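Local structure of Pdx2 protein (Plasmodium falciparum, 2ABW) at residues 47-53 and 83-89; 54-59 and 105-110; 73-77 and 111-115. The protein hydrolyses glutamine to glutamate and ammonia as the glutaminase subunit of the parasite's pyridoxal 5'-phosphate (vitamin B6) synthase, the ammonia being channelled to its partner Pdx1. All blocks are in the same frame, centred on the assembly; numbering follows the deposited sequence.

Contact 1: 47-53 and 83-89; sequences LVIPGGE and IWGTCAG
L47-I49 and I83-T86 are neighbouring parallel strands in the core sheet of a class I glutamine amidotransferase, and the second runs straight into the nucleophile elbow, G85-T86-C87-A88-G89. The buried end is dense. L47 O accepts from W84 N, I49 N donates to W84 O at 2.8 Å, and I49 O takes T86 N at 3.0 Å. On the face that carries L47, I49 and I83, with CG1 anti to the backbone N (chi1 -169°) and the chain extended beyond it, I83 CD1 meets both L47 CD2, at 3.9 Å, and I49 CD1, at 3.8 Å. On the other face V48 CG2 touches W84 CE3 at 4.0 Å. Neither G85 nor G89 has room for a side chain: G89 CA packs 3.2 Å from I49 O. Toward G52 and E53 the contact thins out and opens to solvent. G52 and E53, which belong to the L-glutamine site, form this loop. C87, the nucleophile, occupies the N-cap of helix 88-92 with a strained positive phi of 53°. One cross-segment bond remains here: A88 N donates to G51 O at 3.0 Å, from above the carbonyl plane.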
# COMPACT_ATOMS: atom_id res chain seq x y z
N LEU A 47 -7.67 -4.32 -2.17
CA LEU A 47 -7.89 -2.91 -1.71
C LEU A 47 -6.53 -2.20 -1.75
O LEU A 47 -5.49 -2.79 -1.38
CB LEU A 47 -8.42 -2.92 -0.27
CG LEU A 47 -8.60 -1.58 0.35
CD1 LEU A 47 -9.77 -0.90 -0.29
CD2 LEU A 47 -8.74 -1.66 1.90
N VAL A 48 -6.58 -0.93 -2.19
CA VAL A 48 -5.45 -0.04 -2.09
C VAL A 48 -5.74 1.00 -1.02
O VAL A 48 -6.86 1.66 -1.03
CB VAL A 48 -5.23 0.68 -3.42
CG1 VAL A 48 -4.03 1.60 -3.27
CG2 VAL A 48 -5.05 -0.35 -4.53
N ILE A 49 -4.79 1.22 -0.09
CA ILE A 49 -4.87 2.30 0.88
C ILE A 49 -3.78 3.29 0.55
O ILE A 49 -2.66 2.98 0.85
CB ILE A 49 -4.77 1.79 2.30
CG1 ILE A 49 -5.92 0.79 2.58
CG2 ILE A 49 -4.90 3.02 3.28
CD1 ILE A 49 -6.17 0.32 4.06
N PRO A 50 -4.13 4.44 0.01
CA PRO A 50 -3.12 5.47 -0.26
C PRO A 50 -3.12 6.52 0.85
O PRO A 50 -3.64 6.27 1.89
CB PRO A 50 -3.58 5.93 -1.63
CG PRO A 50 -5.12 6.00 -1.48
CD PRO A 50 -5.44 4.81 -0.56
N GLY A 51 -2.60 7.68 0.61
CA GLY A 51 -2.78 8.83 1.53
C GLY A 51 -1.45 9.47 1.79
O GLY A 51 -0.38 8.86 1.70
N GLY A 52 -1.53 10.72 2.15
CA GLY A 52 -0.38 11.50 2.54
C GLY A 52 -0.11 11.37 4.01
O GLY A 52 1.05 11.41 4.42
N GLU A 53 -1.16 11.28 4.78
CA GLU A 53 -1.08 11.25 6.23
C GLU A 53 -1.78 10.08 6.89
O GLU A 53 -3.04 10.02 6.93
CB GLU A 53 -1.75 12.50 6.78
CG GLU A 53 -1.00 13.75 6.34
CD GLU A 53 -1.42 15.03 7.06
OE1 GLU A 53 -2.24 14.96 8.01
OE2 GLU A 53 -0.95 16.14 6.67
N ILE A 83 -3.92 -6.54 -0.25
CA ILE A 83 -3.96 -5.14 0.13
C ILE A 83 -2.65 -4.49 -0.22
O ILE A 83 -1.63 -5.10 -0.03
CB ILE A 83 -4.35 -4.98 1.61
CG1 ILE A 83 -4.66 -3.51 1.94
CG2 ILE A 83 -3.35 -5.66 2.51
CD1 ILE A 83 -5.42 -3.31 3.22
N TRP A 84 -2.74 -3.30 -0.72
CA TRP A 84 -1.57 -2.47 -1.11
C TRP A 84 -1.67 -1.20 -0.32
O TRP A 84 -2.54 -0.35 -0.55
CB TRP A 84 -1.63 -2.17 -2.59
CG TRP A 84 -0.46 -1.38 -3.10
CD1 TRP A 84 0.74 -1.12 -2.41
CD2 TRP A 84 -0.32 -0.83 -4.38
NE1 TRP A 84 1.57 -0.36 -3.20
CE2 TRP A 84 0.94 -0.18 -4.43
CE3 TRP A 84 -1.15 -0.80 -5.52
CZ2 TRP A 84 1.39 0.45 -5.57
CZ3 TRP A 84 -0.72 -0.10 -6.60
CH2 TRP A 84 0.55 0.46 -6.65
N GLY A 85 -0.75 -1.02 0.62
CA GLY A 85 -0.62 0.25 1.30
C GLY A 85 0.49 1.06 0.71
O GLY A 85 1.61 0.58 0.63
N THR A 86 0.18 2.28 0.26
CA THR A 86 1.14 3.12 -0.35
C THR A 86 1.21 4.46 0.40
O THR A 86 0.23 5.01 0.82
CB THR A 86 0.91 3.24 -1.82
OG1 THR A 86 2.09 3.82 -2.46
CG2 THR A 86 -0.32 4.06 -2.13
N CYS A 87 2.45 4.83 0.69
CA CYS A 87 2.75 5.98 1.56
C CYS A 87 2.03 5.86 2.90
O CYS A 87 2.42 5.03 3.72
CB CYS A 87 2.46 7.27 0.83
SG CYS A 87 3.54 8.59 1.42
N ALA A 88 1.01 6.69 3.21
CA ALA A 88 0.26 6.46 4.44
C ALA A 88 -0.23 5.06 4.63
O ALA A 88 -0.24 4.58 5.76
CB ALA A 88 -0.96 7.34 4.52
N GLY A 89 -0.72 4.40 3.58
CA GLY A 89 -1.22 3.06 3.74
C GLY A 89 -0.09 2.17 4.15
O GLY A 89 -0.32 1.16 4.79

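Contact 2: 54-59 and 105-110; sequences STTVRR and NFGNKF
R58 on the helical turn 54-59 faces F110 in the irregular loop 105-110, their CA atoms 6.9 Å apart. The helix keeps its regular bonds, R58 N to S54 O and R59 N to T55 O, while the loop folds back on itself through K109 N to F106 O and F110 N to G107 O. This double turn brings the F106 ring and the carbonyl of K109 to the same arginine. R58 leaves the helix with CG anti to the backbone N and then bends at chi2 (58°), which lays its guanidinium flat on F106. The planes are 17° apart and R58 CZ stands 4.0 Å from the F106 ring centroid, a stacked cation-pi pair; the opposite face of F106 carries N105 CG near the rim. In the guanidinium plane, R58 NE and R58 NH2 both reach K109 O, at 2.9 and 2.8 Å, a side-on grip of a single carbonyl oxygen that fixes the rotation of the group. The aliphatic part of R58 packs on the ring too, with R58 CG 3.6 Å from F106 CE2. F110 comes in edge-on, directing F110 CZ to S54 OG at 3.5 Å. S54 is a glutamine-binding residue, so this loop packs beside the substrate site. D66 on helix 63-77 forms salt bridges with both R58 NH1 and K109 NZ, and Y69 adds a second cation-pi contact to R58. S54 packs on I91 and L92 of helix 88-92, and F110 on L92, and the loop leads on to strand 115-120.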
# COMPACT_ATOMS: atom_id res chain seq x y z
N SER A 54 -0.98 9.25 7.54
CA SER A 54 -1.51 8.05 8.17
C SER A 54 -2.54 8.38 9.22
O SER A 54 -3.49 7.68 9.39
CB SER A 54 -0.39 7.21 8.75
OG SER A 54 0.39 7.91 9.73
N THR A 55 -2.34 9.45 10.02
CA THR A 55 -3.27 9.71 11.08
C THR A 55 -4.65 10.09 10.54
O THR A 55 -5.69 9.76 11.13
CB THR A 55 -2.73 10.71 12.10
OG1 THR A 55 -1.68 10.07 12.85
CG2 THR A 55 -3.80 11.11 13.01
N THR A 56 -4.66 10.80 9.42
CA THR A 56 -5.92 11.17 8.79
C THR A 56 -6.71 9.97 8.28
O THR A 56 -7.87 9.87 8.60
CB THR A 56 -5.70 12.09 7.59
OG1 THR A 56 -5.00 13.25 8.04
CG2 THR A 56 -7.04 12.50 6.99
N VAL A 57 -6.06 9.10 7.58
CA VAL A 57 -6.72 7.89 7.07
C VAL A 57 -7.22 7.07 8.24
O VAL A 57 -8.36 6.64 8.31
CB VAL A 57 -5.78 7.09 6.24
CG1 VAL A 57 -6.37 5.71 6.00
CG2 VAL A 57 -5.38 7.78 4.91
N ARG A 58 -6.41 6.93 9.29
CA ARG A 58 -6.87 6.14 10.44
C ARG A 58 -8.09 6.70 11.13
O ARG A 58 -8.98 6.00 11.53
CB ARG A 58 -5.73 6.00 11.47
CG ARG A 58 -6.06 5.18 12.68
CD ARG A 58 -6.50 3.73 12.34
NE ARG A 58 -6.89 2.94 13.52
CZ ARG A 58 -8.08 2.91 14.11
NH1 ARG A 58 -9.14 3.59 13.66
NH2 ARG A 58 -8.29 2.10 15.13
N ARG A 59 -8.13 8.01 11.33
CA ARG A 59 -9.30 8.66 11.91
C ARG A 59 -10.55 8.46 11.04
O ARG A 59 -11.65 8.26 11.56
CB ARG A 59 -8.97 10.15 11.97
CG ARG A 59 -10.05 10.98 12.51
CD ARG A 59 -9.44 12.33 12.94
NE ARG A 59 -8.61 12.15 14.13
CZ ARG A 59 -7.51 12.85 14.43
NH1 ARG A 59 -7.02 13.78 13.60
NH2 ARG A 59 -6.89 12.61 15.58
N ASN A 105 -6.02 8.68 19.49
CA ASN A 105 -7.10 8.24 20.31
C ASN A 105 -7.22 6.71 20.22
O ASN A 105 -8.01 6.13 20.96
CB ASN A 105 -8.39 8.99 19.90
CG ASN A 105 -8.44 9.23 18.42
OD1 ASN A 105 -7.95 8.40 17.68
ND2 ASN A 105 -8.98 10.37 17.97
N PHE A 106 -6.40 6.05 19.36
CA PHE A 106 -6.48 4.57 19.14
C PHE A 106 -5.33 3.65 19.65
O PHE A 106 -5.50 2.44 19.64
CB PHE A 106 -6.66 4.27 17.66
CG PHE A 106 -7.30 5.37 16.89
CD1 PHE A 106 -8.66 5.49 16.89
CD2 PHE A 106 -6.55 6.23 16.14
CE1 PHE A 106 -9.27 6.48 16.13
CE2 PHE A 106 -7.14 7.22 15.40
CZ PHE A 106 -8.49 7.33 15.40
N GLY A 107 -4.19 4.20 20.06
CA GLY A 107 -3.18 3.45 20.83
C GLY A 107 -2.60 2.32 20.00
O GLY A 107 -2.09 2.56 18.90
N ASN A 108 -2.67 1.08 20.53
CA ASN A 108 -2.13 -0.00 19.78
C ASN A 108 -3.13 -0.45 18.73
O ASN A 108 -2.84 -1.41 18.02
CB ASN A 108 -1.61 -1.16 20.67
CG ASN A 108 -2.67 -1.87 21.43
OD1 ASN A 108 -2.37 -2.63 22.39
ND2 ASN A 108 -3.88 -1.66 21.07
N LYS A 109 -4.22 0.31 18.55
CA LYS A 109 -5.09 0.06 17.42
C LYS A 109 -4.82 1.05 16.28
O LYS A 109 -5.64 1.17 15.42
CB LYS A 109 -6.58 0.07 17.84
CG LYS A 109 -7.07 -1.16 18.72
CD LYS A 109 -8.64 -1.30 18.89
CE LYS A 109 -9.48 -1.56 17.56
NZ LYS A 109 -11.06 -1.21 17.52
N PHE A 110 -3.68 1.72 16.28
CA PHE A 110 -3.34 2.61 15.18
C PHE A 110 -3.16 1.91 13.82
O PHE A 110 -3.81 2.28 12.85
CB PHE A 110 -2.06 3.38 15.45
CG PHE A 110 -1.71 4.39 14.40
CD1 PHE A 110 -2.39 5.61 14.36
CD2 PHE A 110 -0.63 4.21 13.53
CE1 PHE A 110 -2.04 6.58 13.41
CE2 PHE A 110 -0.27 5.19 12.58
CZ PHE A 110 -0.97 6.35 12.53

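Contact 3: 73-77 and 111-115; sequences VHFIH and SFGGL
The imidazole of H77 presents its edge to the chain at F112-G114, while one face is covered by its own neighbour I76, whose CG2 sits 3.5 Å above the ring. In the ring plane, H77 NE2 donates to F112 O at 2.8 Å with an N-H...O angle of 154°, and H77 CE1 approaches G114 N at 3.5 Å. The F112 ring receives V73 CG2 at its edge. I76 crosses F112 at about a right angle: its CG1 lies anti to the carbonyl carbon (chi1 -64°), and the extended chain beyond brings I76 CD1 to 3.5 Å from F112 CB. The loop comes this close because G113 and G114 have no side chains where H77 NE2 and I76 CG2 lie, and their backbone angles also suit glycine; G114 CA passes 4.3 Å from I76 CG2. Just before them, in one of its two conformers, S111 OG accepts from G113 N at 2.8 Å, an ST turn. The contact thus fastens the last turn of helix 63-77 to the loop ahead of strand 115-120. F112 reaches inward to I49 of strand 46-49 and meets Y69 on the same helix, and I76 packs on C190 of strand 190-193.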
# COMPACT_ATOMS: atom_id res chain seq x y z
N VAL A 73 -9.17 -4.90 9.35
CA VAL A 73 -8.33 -5.86 10.03
C VAL A 73 -8.76 -7.22 9.62
O VAL A 73 -7.94 -8.11 9.38
CB VAL A 73 -8.32 -5.60 11.56
CG1 VAL A 73 -7.63 -6.79 12.30
CG2 VAL A 73 -7.61 -4.30 11.88
N HIS A 74 -10.07 -7.48 9.66
CA HIS A 74 -10.58 -8.78 9.27
C HIS A 74 -10.23 -9.11 7.79
O HIS A 74 -9.87 -10.24 7.44
CB HIS A 74 -12.07 -8.85 9.57
CG HIS A 74 -12.75 -10.07 9.04
ND1 HIS A 74 -13.45 -10.03 7.85
CD2 HIS A 74 -12.95 -11.30 9.55
CE1 HIS A 74 -14.03 -11.19 7.65
NE2 HIS A 74 -13.63 -12.01 8.61
N PHE A 75 -10.40 -8.13 6.92
CA PHE A 75 -10.14 -8.28 5.48
C PHE A 75 -8.68 -8.69 5.28
O PHE A 75 -8.39 -9.61 4.51
CB PHE A 75 -10.39 -6.96 4.81
CG PHE A 75 -10.11 -6.85 3.32
CD1 PHE A 75 -8.83 -6.58 2.85
CD2 PHE A 75 -11.18 -6.90 2.44
CE1 PHE A 75 -8.56 -6.44 1.52
CE2 PHE A 75 -10.93 -6.71 1.06
CZ PHE A 75 -9.63 -6.46 0.67
N ILE A 76 -7.77 -8.05 5.98
CA ILE A 76 -6.37 -8.30 5.85
C ILE A 76 -5.95 -9.62 6.41
O ILE A 76 -5.13 -10.34 5.84
CB ILE A 76 -5.56 -7.15 6.52
CG1 ILE A 76 -5.78 -5.82 5.83
CG2 ILE A 76 -4.03 -7.41 6.53
CD1 ILE A 76 -5.44 -4.63 6.68
N HIS A 77 -6.38 -9.94 7.63
CA HIS A 77 -5.80 -10.97 8.44
C HIS A 77 -6.60 -12.25 8.59
O HIS A 77 -6.02 -13.28 8.83
CB HIS A 77 -5.61 -10.44 9.86
CG HIS A 77 -4.62 -9.32 9.93
ND1 HIS A 77 -3.26 -9.50 9.71
CD2 HIS A 77 -4.82 -8.00 10.10
CE1 HIS A 77 -2.67 -8.32 9.85
NE2 HIS A 77 -3.57 -7.39 10.04
N SER A 111 -2.22 0.97 13.73
CA SER A 111 -2.00 0.23 12.53
C SER A 111 -3.06 -0.88 12.30
O SER A 111 -3.61 -1.46 13.26
CB SER A 111 -0.65 -0.46 12.57
OG SER A 111 -0.34 -1.14 11.37
N PHE A 112 -3.30 -1.12 11.02
CA PHE A 112 -4.08 -2.33 10.57
C PHE A 112 -3.23 -3.55 10.66
O PHE A 112 -3.77 -4.68 10.69
CB PHE A 112 -4.63 -2.22 9.15
CG PHE A 112 -5.38 -0.99 8.83
CD1 PHE A 112 -6.56 -0.67 9.44
CD2 PHE A 112 -4.94 -0.16 7.81
CE1 PHE A 112 -7.28 0.47 9.15
CE2 PHE A 112 -5.61 0.94 7.51
CZ PHE A 112 -6.80 1.32 8.18
N GLY A 113 -1.90 -3.40 10.64
CA GLY A 113 -0.99 -4.55 10.56
C GLY A 113 -0.94 -5.19 9.17
O GLY A 113 -1.68 -4.76 8.27
N GLY A 114 -0.01 -6.18 9.03
CA GLY A 114 0.07 -6.95 7.77
C GLY A 114 1.51 -7.03 7.24
O GLY A 114 1.88 -7.97 6.59
N LEU A 115 2.29 -6.00 7.52
CA LEU A 115 3.74 -6.00 7.20
C LEU A 115 4.55 -5.96 8.50
O LEU A 115 4.42 -4.97 9.27
CB LEU A 115 4.06 -4.76 6.33
CG LEU A 115 3.38 -4.73 4.96
CD1 LEU A 115 3.61 -3.41 4.33
CD2 LEU A 115 3.83 -5.90 4.15

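In the fold
From the N terminus, strand 46-49 leads through the glutamine-binding loop into helix 54-60, then helix 63-77, before strand 83-86 returns beside strand 46-49 and contact 1 closes the largely helical crossover between them. The loop between strands 94-98 and 115-120 then comes back twice, 105-110 onto helix 54-60 in contact 2 and 111-115 onto the end of helix 63-77 in contact 3. Every pair of contacts crosses along the chain, and none nests inside another. I49 and I83 join contact 1 to contact 3 through F112 and I76, while A88 meets the start of helix 54-60. Together they tie the core sheet and nucleophile elbow to the two helices and the long loop.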